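Local coordinates for penicillin-binding protein PbpB (Mycobacterium tuberculosis, PDB 6KGU), which synthesises cross-linked peptidoglycan from lipid intermediates through a penicillin-sensitive transpeptidase domain that beta-lactams such as aztreonam inactivate, at residues D253-L256 / G257-V261; Y341-M344 / L345-G349; V366-I369 / D370-S373; L386-L390 / L391-G395; T438-T441 / V442-M445. One frame throughout, in Å; residues are numbered along the deposited sequence.

Contact 1: D253-L256 / G257-V261; sequences DKQL and GNPAV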
loop_
_atom_site.group_PDB
_atom_site.type_symbol
_atom_site.label_atom_id
_atom_site.label_comp_id
_atom_site.label_asym_id
_atom_site.label_seq_id
_atom_site.Cartn_x
_atom_site.Cartn_y
_atom_site.Cartn_z
ATOM N N ASP A 253 13.977 -8.914 18.781
ATOM C CA ASP A 253 14.463 -7.804 17.976
ATOM C C ASP A 253 13.960 -7.855 16.534
ATOM O O ASP A 253 14.369 -7.028 15.721
ATOM C CB ASP A 253 15.990 -7.740 18.015
ATOM C CG ASP A 253 16.662 -8.934 17.336
ATOM O OD1 ASP A 253 16.027 -9.996 17.171
ATOM O OD2 ASP A 253 17.848 -8.809 16.979
ATOM N N LYS A 254 13.046 -8.766 16.220
ATOM C CA LYS A 254 12.525 -8.934 14.871
ATOM C C LYS A 254 11.113 -8.367 14.783
ATOM O O LYS A 254 10.460 -8.115 15.797
ATOM C CB LYS A 254 12.542 -10.419 14.476
ATOM C CG LYS A 254 13.957 -10.945 14.191
ATOM C CD LYS A 254 14.373 -10.395 12.838
ATOM C CE LYS A 254 15.844 -10.320 12.631
ATOM N NZ LYS A 254 16.038 -9.654 11.300
ATOM N N GLN A 255 10.653 -8.154 13.552
ATOM C CA GLN A 255 9.264 -7.795 13.306
ATOM C C GLN A 255 8.467 -9.078 13.109
ATOM O O GLN A 255 8.718 -9.832 12.157
ATOM C CB GLN A 255 9.140 -6.868 12.094
ATOM C CG GLN A 255 7.700 -6.624 11.631
ATOM C CD GLN A 255 6.854 -5.939 12.692
ATOM O OE1 GLN A 255 5.918 -6.532 13.247
ATOM N NE2 GLN A 255 7.182 -4.683 12.978
ATOM N N LEU A 256 7.539 -9.344 14.038
ATOM C CA LEU A 256 6.726 -10.550 14.038
ATOM C C LEU A 256 5.370 -10.359 13.375
ATOM O O LEU A 256 4.697 -11.354 13.092
ATOM C CB LEU A 256 6.497 -11.045 15.474
ATOM C CG LEU A 256 7.689 -11.089 16.442
ATOM C CD1 LEU A 256 7.316 -11.783 17.749
ATOM C CD2 LEU A 256 8.891 -11.748 15.819
ATOM N N GLY A 257 4.937 -9.115 13.161
ATOM C CA GLY A 257 3.587 -8.835 12.711
ATOM C C GLY A 257 3.543 -8.391 11.263
ATOM O O GLY A 257 4.376 -8.802 10.451
ATOM N N ASN A 258 2.585 -7.541 10.919
ATOM C CA ASN A 258 2.323 -7.198 9.520
ATOM C C ASN A 258 1.908 -5.735 9.437
ATOM O O ASN A 258 0.739 -5.410 9.195
ATOM C CB ASN A 258 1.266 -8.145 8.939
ATOM C CG ASN A 258 1.182 -8.084 7.426
ATOM O OD1 ASN A 258 2.113 -7.635 6.748
ATOM N ND2 ASN A 258 0.056 -8.543 6.884
ATOM N N PRO A 259 2.865 -4.815 9.637
ATOM C CA PRO A 259 2.540 -3.373 9.688
ATOM C C PRO A 259 1.782 -2.840 8.481
ATOM O O PRO A 259 1.038 -1.863 8.622
ATOM C CB PRO A 259 3.923 -2.701 9.768
ATOM C CG PRO A 259 4.848 -3.739 10.258
ATOM C CD PRO A 259 4.301 -5.083 9.828
ATOM N N ALA A 260 1.996 -3.416 7.291
ATOM C CA ALA A 260 1.279 -2.977 6.091
ATOM C C ALA A 260 -0.235 -2.984 6.285
ATOM O O ALA A 260 -0.953 -2.233 5.608
ATOM C CB ALA A 260 1.635 -3.876 4.894
ATOM N N VAL A 261 -0.744 -3.831 7.181
ATOM C CA VAL A 261 -2.172 -3.857 7.464
ATOM C C VAL A 261 -2.495 -3.402 8.877
ATOM O O VAL A 261 -3.617 -2.934 9.108
ATOM C CB VAL A 261 -2.791 -5.249 7.206
ATOM C CG1 VAL A 261 -2.587 -5.682 5.756
ATOM C CG2 VAL A 261 -2.253 -6.296 8.205
HETATM O O HOH W 1 6.995 -9.664 9.949
#

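Contact 2: Y341-M344 / L345-G349; sequences YYDM and LRKFG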
loop_
_atom_site.group_PDB
_atom_site.type_symbol
_atom_site.label_atom_id
_atom_site.label_comp_id
_atom_site.label_asym_id
_atom_site.label_seq_id
_atom_site.Cartn_x
_atom_site.Cartn_y
_atom_site.Cartn_z
ATOM N N TYR A 341 -16.351 16.097 -1.132
ATOM C CA TYR A 341 -15.032 15.602 -0.765
ATOM C C TYR A 341 -15.143 14.414 0.187
ATOM O O TYR A 341 -14.535 13.363 -0.039
ATOM C CB TYR A 341 -14.185 16.700 -0.137
ATOM C CG TYR A 341 -12.810 16.166 0.141
ATOM C CD1 TYR A 341 -11.868 16.060 -0.882
ATOM C CD2 TYR A 341 -12.470 15.694 1.407
ATOM C CE1 TYR A 341 -10.606 15.519 -0.637
ATOM C CE2 TYR A 341 -11.230 15.166 1.664
ATOM C CZ TYR A 341 -10.297 15.068 0.641
ATOM O OH TYR A 341 -9.057 14.525 0.912
ATOM N N TYR A 342 -15.913 14.564 1.268
ATOM C CA TYR A 342 -16.066 13.456 2.202
ATOM C C TYR A 342 -16.673 12.232 1.523
ATOM O O TYR A 342 -16.295 11.092 1.827
ATOM C CB TYR A 342 -16.915 13.881 3.399
ATOM C CG TYR A 342 -17.147 12.769 4.392
ATOM C CD1 TYR A 342 -16.156 12.396 5.283
ATOM C CD2 TYR A 342 -18.363 12.103 4.448
ATOM C CE1 TYR A 342 -16.362 11.386 6.199
ATOM C CE2 TYR A 342 -18.584 11.086 5.367
ATOM C CZ TYR A 342 -17.579 10.740 6.242
ATOM O OH TYR A 342 -17.777 9.735 7.159
ATOM N N ASP A 343 -17.596 12.439 0.583
ATOM C CA ASP A 343 -18.169 11.287 -0.105
ATOM C C ASP A 343 -17.097 10.541 -0.887
ATOM O O ASP A 343 -17.090 9.306 -0.927
ATOM C CB ASP A 343 -19.306 11.715 -1.034
ATOM C CG ASP A 343 -20.025 10.528 -1.662
ATOM O OD1 ASP A 343 -20.726 9.813 -0.923
ATOM O OD2 ASP A 343 -19.900 10.310 -2.887
ATOM N N MET A 344 -16.163 11.278 -1.488
ATOM C CA MET A 344 -15.108 10.643 -2.269
ATOM C C MET A 344 -14.148 9.866 -1.373
ATOM O O MET A 344 -13.753 8.743 -1.715
ATOM C CB MET A 344 -14.372 11.707 -3.088
ATOM C CG MET A 344 -13.315 11.167 -4.007
ATOM S SD MET A 344 -14.002 10.322 -5.420
ATOM C CE MET A 344 -14.554 11.711 -6.399
ATOM N N LEU A 345 -13.754 10.456 -0.234
ATOM C CA LEU A 345 -12.954 9.745 0.765
ATOM C C LEU A 345 -13.547 8.383 1.080
ATOM O O LEU A 345 -12.834 7.374 1.134
ATOM C CB LEU A 345 -12.865 10.542 2.071
ATOM C CG LEU A 345 -11.942 11.711 2.361
ATOM C CD1 LEU A 345 -12.239 12.269 3.757
ATOM C CD2 LEU A 345 -10.450 11.343 2.225
ATOM N N ARG A 346 -14.858 8.343 1.336
ATOM C CA ARG A 346 -15.511 7.085 1.687
ATOM C C ARG A 346 -15.506 6.114 0.518
ATOM O O ARG A 346 -15.257 4.916 0.702
ATOM C CB ARG A 346 -16.943 7.355 2.156
ATOM C CG ARG A 346 -17.033 7.944 3.547
ATOM C CD ARG A 346 -17.195 6.834 4.567
ATOM N NE ARG A 346 -16.202 6.938 5.626
ATOM C CZ ARG A 346 -16.013 6.016 6.563
ATOM N NH1 ARG A 346 -16.760 4.915 6.580
ATOM N NH2 ARG A 346 -15.077 6.207 7.482
ATOM N N LYS A 347 -15.769 6.604 -0.699
ATOM C CA LYS A 347 -15.759 5.693 -1.840
ATOM C C LYS A 347 -14.373 5.093 -2.045
ATOM O O LYS A 347 -14.245 3.927 -2.435
ATOM C CB LYS A 347 -16.237 6.400 -3.115
ATOM C CG LYS A 347 -17.757 6.487 -3.252
ATOM C CD LYS A 347 -18.200 6.901 -4.664
ATOM C CE LYS A 347 -17.407 8.112 -5.173
ATOM N NZ LYS A 347 -17.913 8.716 -6.471
ATOM N N PHE A 348 -13.322 5.879 -1.790
ATOM C CA PHE A 348 -11.966 5.365 -1.891
ATOM C C PHE A 348 -11.632 4.364 -0.790
ATOM O O PHE A 348 -10.520 3.825 -0.800
ATOM C CB PHE A 348 -10.954 6.526 -1.855
ATOM C CG PHE A 348 -10.599 7.078 -3.218
ATOM C CD1 PHE A 348 -9.877 6.314 -4.129
ATOM C CD2 PHE A 348 -10.974 8.362 -3.580
ATOM C CE1 PHE A 348 -9.528 6.838 -5.389
ATOM C CE2 PHE A 348 -10.640 8.896 -4.832
ATOM C CZ PHE A 348 -9.917 8.133 -5.738
ATOM N N GLY A 349 -12.531 4.143 0.176
ATOM C CA GLY A 349 -12.387 3.083 1.163
ATOM C C GLY A 349 -11.673 3.454 2.445
ATOM O O GLY A 349 -11.360 2.559 3.242
#

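Contact 3: V366-I369 / D370-S373; sequences VPPI and DQWS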
loop_
_atom_site.group_PDB
_atom_site.type_symbol
_atom_site.label_atom_id
_atom_site.label_comp_id
_atom_site.label_asym_id
_atom_site.label_seq_id
_atom_site.Cartn_x
_atom_site.Cartn_y
_atom_site.Cartn_z
ATOM N N VAL A 366 -10.994 8.127 9.911
ATOM C CA VAL A 366 -11.459 9.261 9.128
ATOM C C VAL A 366 -12.586 9.941 9.901
ATOM O O VAL A 366 -13.656 9.351 10.076
ATOM C CB VAL A 366 -11.968 8.848 7.736
ATOM C CG1 VAL A 366 -12.472 10.076 6.982
ATOM C CG2 VAL A 366 -10.902 8.090 6.934
ATOM N N PRO A 367 -12.424 11.181 10.347
ATOM C CA PRO A 367 -13.519 11.870 11.071
ATOM C C PRO A 367 -14.748 12.034 10.195
ATOM O O PRO A 367 -14.676 12.614 9.099
ATOM C CB PRO A 367 -12.904 13.233 11.434
ATOM C CG PRO A 367 -11.787 13.421 10.480
ATOM C CD PRO A 367 -11.253 12.044 10.148
ATOM N N PRO A 368 -15.893 11.505 10.629
ATOM C CA PRO A 368 -17.131 11.699 9.863
ATOM C C PRO A 368 -17.495 13.175 9.768
ATOM O O PRO A 368 -17.122 13.990 10.616
ATOM C CB PRO A 368 -18.180 10.904 10.660
ATOM C CG PRO A 368 -17.623 10.808 12.030
ATOM C CD PRO A 368 -16.125 10.747 11.871
ATOM N N ILE A 369 -18.205 13.523 8.694
ATOM C CA ILE A 369 -18.382 14.935 8.380
ATOM C C ILE A 369 -19.223 15.644 9.444
ATOM O O ILE A 369 -18.947 16.804 9.777
ATOM C CB ILE A 369 -18.959 15.098 6.959
ATOM C CG1 ILE A 369 -18.899 16.566 6.522
ATOM C CG2 ILE A 369 -20.362 14.505 6.842
ATOM C CD1 ILE A 369 -19.344 16.792 5.078
ATOM N N ASP A 370 -20.209 14.959 10.041
ATOM C CA ASP A 370 -21.027 15.633 11.045
ATOM C C ASP A 370 -20.243 16.003 12.299
ATOM O O ASP A 370 -20.765 16.756 13.128
ATOM C CB ASP A 370 -22.250 14.786 11.420
ATOM C CG ASP A 370 -21.895 13.380 11.869
ATOM O OD1 ASP A 370 -20.692 13.055 11.988
ATOM O OD2 ASP A 370 -22.841 12.598 12.114
ATOM N N GLN A 371 -19.002 15.541 12.441
ATOM C CA GLN A 371 -18.165 15.909 13.574
ATOM C C GLN A 371 -16.980 16.784 13.184
ATOM O O GLN A 371 -16.118 17.044 14.024
ATOM C CB GLN A 371 -17.685 14.647 14.292
ATOM C CG GLN A 371 -18.843 13.732 14.671
ATOM C CD GLN A 371 -18.391 12.369 15.156
ATOM O OE1 GLN A 371 -17.242 12.191 15.570
ATOM N NE2 GLN A 371 -19.292 11.393 15.091
ATOM N N TRP A 372 -16.922 17.263 11.943
ATOM C CA TRP A 372 -15.797 18.092 11.521
ATOM C C TRP A 372 -15.739 19.392 12.321
ATOM O O TRP A 372 -16.767 19.993 12.644
ATOM C CB TRP A 372 -15.898 18.415 10.026
ATOM C CG TRP A 372 -15.544 17.266 9.108
ATOM C CD1 TRP A 372 -15.338 15.958 9.458
ATOM C CD2 TRP A 372 -15.338 17.334 7.687
ATOM N NE1 TRP A 372 -15.034 15.209 8.345
ATOM C CE2 TRP A 372 -15.022 16.032 7.247
ATOM C CE3 TRP A 372 -15.388 18.372 6.749
ATOM C CZ2 TRP A 372 -14.770 15.738 5.908
ATOM C CZ3 TRP A 372 -15.129 18.080 5.419
ATOM C CH2 TRP A 372 -14.819 16.775 5.012
ATOM N N SER A 373 -14.525 19.828 12.640
ATOM C CA SER A 373 -14.345 21.160 13.184
ATOM C C SER A 373 -14.372 22.177 12.045
ATOM O O SER A 373 -14.550 21.837 10.871
ATOM C CB SER A 373 -13.033 21.253 13.953
ATOM O OG SER A 373 -11.967 21.517 13.056
#

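Contact 4: L386-L390 / L391-G395; sequences LSMTL and LQMTG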
loop_
_atom_site.group_PDB
_atom_site.type_symbol
_atom_site.label_atom_id
_atom_site.label_comp_id
_atom_site.label_asym_id
_atom_site.label_seq_id
_atom_site.Cartn_x
_atom_site.Cartn_y
_atom_site.Cartn_z
ATOM N N LEU A 386 -6.257 12.476 9.407
ATOM C CA LEU A 386 -6.822 11.157 9.196
ATOM C C LEU A 386 -5.653 10.191 9.150
ATOM O O LEU A 386 -4.489 10.602 9.041
ATOM C CB LEU A 386 -7.652 11.079 7.907
ATOM C CG LEU A 386 -6.934 10.987 6.556
ATOM C CD1 LEU A 386 -7.935 10.793 5.431
ATOM C CD2 LEU A 386 -6.090 12.240 6.294
ATOM N N SER A 387 -5.962 8.900 9.233
ATOM C CA SER A 387 -4.910 7.899 9.157
ATOM C C SER A 387 -5.389 6.744 8.302
ATOM O O SER A 387 -6.591 6.480 8.208
ATOM C CB SER A 387 -4.499 7.412 10.557
ATOM O OG SER A 387 -5.533 6.635 11.117
ATOM N N MET A 388 -4.431 6.044 7.688
ATOM C CA MET A 388 -4.737 4.909 6.836
ATOM C C MET A 388 -3.574 3.940 6.913
ATOM O O MET A 388 -2.448 4.326 7.226
ATOM C CB MET A 388 -4.945 5.327 5.371
ATOM C CG MET A 388 -3.668 5.910 4.716
ATOM S SD MET A 388 -3.934 6.586 3.049
ATOM C CE MET A 388 -5.077 7.929 3.412
ATOM N N THR A 389 -3.854 2.688 6.579
ATOM C CA THR A 389 -2.810 1.695 6.421
ATOM C C THR A 389 -2.165 1.797 5.043
ATOM O O THR A 389 -2.702 2.404 4.110
ATOM C CB THR A 389 -3.371 0.294 6.634
ATOM O OG1 THR A 389 -4.302 0.006 5.594
ATOM C CG2 THR A 389 -4.094 0.215 7.986
ATOM N N LEU A 390 -0.983 1.190 4.930
ATOM C CA LEU A 390 -0.335 1.050 3.632
ATOM C C LEU A 390 -1.244 0.351 2.629
ATOM O O LEU A 390 -1.289 0.728 1.450
ATOM C CB LEU A 390 0.984 0.274 3.786
ATOM C CG LEU A 390 1.852 0.273 2.520
ATOM C CD1 LEU A 390 2.056 1.695 2.041
ATOM C CD2 LEU A 390 3.220 -0.410 2.759
ATOM N N LEU A 391 -1.967 -0.683 3.073
ATOM C CA LEU A 391 -2.839 -1.406 2.147
ATOM C C LEU A 391 -3.980 -0.520 1.655
ATOM O O LEU A 391 -4.318 -0.531 0.463
ATOM C CB LEU A 391 -3.390 -2.673 2.816
ATOM C CG LEU A 391 -4.318 -3.511 1.941
ATOM C CD1 LEU A 391 -3.595 -4.029 0.687
ATOM C CD2 LEU A 391 -4.910 -4.676 2.750
ATOM N N GLN A 392 -4.616 0.223 2.575
ATOM C CA GLN A 392 -5.645 1.184 2.182
ATOM C C GLN A 392 -5.095 2.216 1.196
ATOM O O GLN A 392 -5.738 2.540 0.193
ATOM C CB GLN A 392 -6.184 1.904 3.422
ATOM C CG GLN A 392 -7.114 1.057 4.276
ATOM C CD GLN A 392 -7.559 1.792 5.515
ATOM O OE1 GLN A 392 -6.782 2.549 6.097
ATOM N NE2 GLN A 392 -8.811 1.565 5.937
ATOM N N MET A 393 -3.928 2.787 1.507
ATOM C CA MET A 393 -3.312 3.766 0.614
ATOM C C MET A 393 -3.119 3.179 -0.773
ATOM O O MET A 393 -3.533 3.769 -1.779
ATOM C CB MET A 393 -1.969 4.221 1.201
ATOM C CG MET A 393 -1.235 5.282 0.391
ATOM S SD MET A 393 0.440 5.564 1.034
ATOM C CE MET A 393 1.408 4.539 -0.078
ATOM N N THR A 394 -2.502 1.998 -0.839
ATOM C CA THR A 394 -2.300 1.322 -2.114
ATOM C C THR A 394 -3.630 1.000 -2.792
ATOM O O THR A 394 -3.739 1.060 -4.020
ATOM C CB THR A 394 -1.472 0.057 -1.886
ATOM O OG1 THR A 394 -0.301 0.402 -1.134
ATOM C CG2 THR A 394 -1.040 -0.551 -3.192
ATOM N N GLY A 395 -4.653 0.658 -2.007
ATOM C CA GLY A 395 -5.947 0.339 -2.592
ATOM C C GLY A 395 -6.602 1.539 -3.253
ATOM O O GLY A 395 -7.319 1.387 -4.251
HETATM O O HOH W 2 -8.107 4.986 6.369
#

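Contact 5: T438-T441 / V442-M445; sequences TAQT and VRQM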
loop_
_atom_site.group_PDB
_atom_site.type_symbol
_atom_site.label_atom_id
_atom_site.label_comp_id
_atom_site.label_asym_id
_atom_site.label_seq_id
_atom_site.Cartn_x
_atom_site.Cartn_y
_atom_site.Cartn_z
ATOM N N THR A 438 -12.308 9.843 -15.940
ATOM C CA THR A 438 -11.638 10.540 -14.846
ATOM C C THR A 438 -10.378 9.795 -14.423
ATOM O O THR A 438 -9.293 10.390 -14.323
ATOM C CB THR A 438 -12.589 10.693 -13.659
ATOM O OG1 THR A 438 -13.654 11.576 -14.002
ATOM C CG2 THR A 438 -11.849 11.278 -12.444
ATOM N N ALA A 439 -10.499 8.494 -14.172
ATOM C CA ALA A 439 -9.351 7.689 -13.772
ATOM C C ALA A 439 -8.194 7.820 -14.759
ATOM O O ALA A 439 -7.039 7.979 -14.352
ATOM C CB ALA A 439 -9.771 6.228 -13.637
ATOM N N GLN A 440 -8.481 7.746 -16.061
ATOM C CA GLN A 440 -7.425 7.873 -17.063
ATOM C C GLN A 440 -6.776 9.248 -17.010
ATOM O O GLN A 440 -5.556 9.377 -17.171
ATOM C CB GLN A 440 -7.994 7.592 -18.459
ATOM C CG GLN A 440 -8.312 6.108 -18.679
ATOM C CD GLN A 440 -9.423 5.883 -19.682
ATOM O OE1 GLN A 440 -9.737 6.761 -20.477
ATOM N NE2 GLN A 440 -10.026 4.705 -19.645
ATOM N N THR A 441 -7.579 10.285 -16.771
ATOM C CA THR A 441 -7.055 11.640 -16.677
ATOM C C THR A 441 -6.174 11.819 -15.441
ATOM O O THR A 441 -5.114 12.456 -15.513
ATOM C CB THR A 441 -8.227 12.627 -16.680
ATOM O OG1 THR A 441 -8.832 12.622 -17.977
ATOM C CG2 THR A 441 -7.779 14.041 -16.343
ATOM N N VAL A 442 -6.576 11.248 -14.306
ATOM C CA VAL A 442 -5.771 11.389 -13.096
ATOM C C VAL A 442 -4.439 10.642 -13.240
ATOM O O VAL A 442 -3.385 11.153 -12.849
ATOM C CB VAL A 442 -6.567 10.909 -11.867
ATOM C CG1 VAL A 442 -5.660 10.805 -10.642
ATOM C CG2 VAL A 442 -7.768 11.853 -11.588
ATOM N N ARG A 443 -4.469 9.435 -13.809
ATOM C CA ARG A 443 -3.239 8.684 -14.095
ATOM C C ARG A 443 -2.274 9.495 -14.946
ATOM O O ARG A 443 -1.067 9.530 -14.674
ATOM C CB ARG A 443 -3.554 7.369 -14.831
ATOM C CG ARG A 443 -4.276 6.319 -14.029
ATOM C CD ARG A 443 -4.076 4.915 -14.618
ATOM N NE ARG A 443 -4.481 4.761 -16.017
ATOM C CZ ARG A 443 -5.676 4.321 -16.412
ATOM N NH1 ARG A 443 -6.617 4.043 -15.525
ATOM N NH2 ARG A 443 -5.941 4.176 -17.700
ATOM N N GLN A 444 -2.784 10.127 -16.010
ATOM C CA GLN A 444 -1.912 10.931 -16.861
ATOM C C GLN A 444 -1.338 12.114 -16.094
ATOM O O GLN A 444 -0.141 12.405 -16.201
ATOM C CB GLN A 444 -2.675 11.406 -18.104
ATOM C CG GLN A 444 -2.899 10.301 -19.132
ATOM C CD GLN A 444 -1.587 9.730 -19.681
ATOM O OE1 GLN A 444 -0.639 10.463 -19.960
ATOM N NE2 GLN A 444 -1.535 8.425 -19.817
ATOM N N MET A 445 -2.178 12.799 -15.306
ATOM C CA MET A 445 -1.712 13.918 -14.491
ATOM C C MET A 445 -0.578 13.501 -13.569
ATOM O O MET A 445 0.413 14.219 -13.428
ATOM C CB MET A 445 -2.861 14.490 -13.648
ATOM C CG MET A 445 -3.578 15.680 -14.237
ATOM S SD MET A 445 -4.475 16.640 -12.990
ATOM C CE MET A 445 -5.520 15.373 -12.266
HETATM O O HOH W 3 -3.922 7.163 -18.930
#

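Contact 1: D253-L256 / G257-V261
Gln255 and Gly257 are joined by a direct hydrogen bond in which the side chain folds forward along its own chain. Gly257 N donates to Gln255 OE1 at 2.8 Å, lying in the plane of the amide on one of the oxygen's lone pairs, although the N-H...O angle is only 149°. The side chain reaches that position because CG stands anti to the backbone N (chi1 171°) and the chain then kinks at chi2 (62°), which turns the amide onward over the peptide that follows.

A water supplies the second polar link, donating to Gln255 O and to Gly257 O at 2.8 Å each. The link spans Leu256, whose side chain leaves the turn to pack on Phe242 and Ile248. These bonds shape the end of the loop that leads from strand 233-238 into helix 259-262 in the transpeptidase domain, at the surface and away from the catalytic centre. Asn258 occupies the N-cap position of that helix, but its amide bonds to Asn136 instead of capping.

Van der Waals contact completes the link: the Gln255 amide meets the ring of Pro259 from the opposite direction, with NE2 3.7 Å from Pro259 CG. Both side chains also lean on Asn238 of strand 233-238.

Contact 2: Y341-M344 / L345-G349
Met344 and Phe348 make the close-packed side of this last stretch of helix 338-347. Met344 CG is anti to the backbone N (chi1 -176°), and two further bends fold the thioether beside the ring one turn on. Met344 CG comes within 3.6 Å of Phe348 CE2, while SD stands 4.7 Å from the ring centroid in an oblique Met-aromatic contact. On the same buried side the isobutyl group of Leu345 lies against the Tyr341 ring, its CG 3.6 Å from Tyr341 CE2. The Tyr341 side chain is about 11 Å from that of Ser269, the acyl-ester serine by similarity.

The outer side is looser. Tyr342 and Arg346 run side by side in the same direction, and Arg346 CG sits over one face of the Tyr342 ring, 4.2 Å from its centroid, in a CH-pi contact displaced toward the rim. Beyond it, Asp343 OD2 and Lys347 NZ remain 4.4 Å apart, too far for a salt bridge; the ammonium is bonded instead to the carbonyl of Val433.

Four alpha-helical backbone bonds, from Leu345 N to Tyr341 O through Phe348 N to Met344 O, run up to a Schellman motif in which Gly349 takes positive phi (91°). Tyr341, Met344 and Phe348 press on helix 272-281, and Phe348 also reaches Met396, Ala399 and Ile400 of helix 390-401.

Contact 3: V366-I369 / D370-S373
The backbone turns through a short 3-10 segment around Ile369 to Gln371, where Trp372 N donates to Ile369 O at 3.0 Å. The turn brings the indole of Trp372 back over the chain that precedes it. Trp372 NE1 donates to Pro367 O at 2.7 Å; the acceptor lies exactly in the indole plane, whereas the nitrogen stands well above the plane of the carbonyl, 47° out of it, and so misses its lone pairs.

Ile369 packs on one face of the same ring system. Its CA lies 3.4 Å from the centroid of the five-membered ring, a close CH-pi contact, and CG1 sits over the indole 3.8 Å from Trp372 CD2. The bond at its edge and the packing on one face restrain the rotation of the indole. The exposed side chain of Gln371 crosses the ring of Pro368, its NE2 3.5 Å from Pro368 CG.

This surface turn belongs to the long loop between helices 338-347 and 390-401. Trp372 touches Pro338 at the start of the first of these helices as well as Leu380, and Pro368 and Ile369 rest on Tyr342 further along it.

Contact 4: L386-L390 / L391-G395
A single side chain, Gln392, turns back to bind the residue that caps its own helix. Thr389 N donates to Gln392 OE1 at 3.0 Å, and Thr389 OG1 accepts from Gln392 N, also at 3.0 Å and nearly straight (168°); together they form a capping box at the start of helix 390-401. Thr389 OG1 can accept because chi1 (66°) sets it between the backbone N and the carbonyl carbon. Gln392 OE1 takes a further bond from a water that also donates to Ser387 O, and Gln392 NE2 is held by the carbonyls of Gln352 and Ala363, so both ends of this buried amide are engaged.

At the next residue, Leu390 O accepts twice from Thr394, from its N at 2.9 Å and from its OG1 at 2.8 Å, the donors approaching from opposite faces of the carbonyl plane. Met388 SD lies 3.6 Å from Met393 CB, and Met393 CE the same distance from Leu390 CD1. The Met393 side chain is about 10 Å from that of Ser269, the acyl-ester serine by similarity.

Leu390 and Thr394 pack on strand 220-227 and Met393 on strand 493-502, seating the helix start against the antiparallel sheet of the transpeptidase domain.

Contact 5: T438-T441 / V442-M445
Arg443 reaches back along helix 436-445 toward Gln440, and the regular alpha-helical ladder carries both. Four alpha-helical backbone bonds make that ladder, running from Val442 N to Thr438 O (2.8 Å) through to Met445 N to Thr441 O (3.0 Å). A water adds a side link, accepting from Gln444 NE2 at 2.8 Å and donating to Gln440 O over a longer 3.3 Å; the amide of Gln444 is further tied to Arg447 and Gln471.

Charged and polar groups gather on one flank. The Arg443 guanidinium forms a salt bridge with Asp403 and bonds the carbonyls of Ile400 and Ala504, and Gln440 NE2 shares Asp403. The two side chains run alongside each other to this common carboxylate, the amide and guanidinium planes 58° apart.

Another flank, mainly apolar, meets helix 272-281 through Thr438, Thr441, Val442 and Met445, with Thr438 OG1 bonded to Glu281 and Thr441 OG1 to the Gln437 carbonyl; Met445 also touches helix 317-323. The helix is thereby joined to the helical part of the transpeptidase domain, away from the active site.

Under the guanidinium the fit is close: Gln440 CA lies over the centre of one face, and Gln440 CG comes to 3.2 Å from Arg443 NH2.

Overall arrangement
All five contacts lie in the transpeptidase domain and follow in series along the chain, none nesting within or crossing another. Contact 1 closes the turn from strand 233-238 into helix 259-262. Contact 2 ends helix 338-347, contact 3 folds the loop that follows, and contact 4 starts helix 390-401, so these three follow the chain from one helix through a long loop to the next: contacts 2 and 3 touch through Tyr342 and Trp372, and Leu386 meets both Leu345 and Val366. Contact 4 also reaches contact 1, where Ala260 O and Leu391 N, 3.1 Å apart, probably hydrogen-bond. Contacts 2 and 5 are bridged by helix 272-281 without touching, their nearest atoms about 7 Å apart.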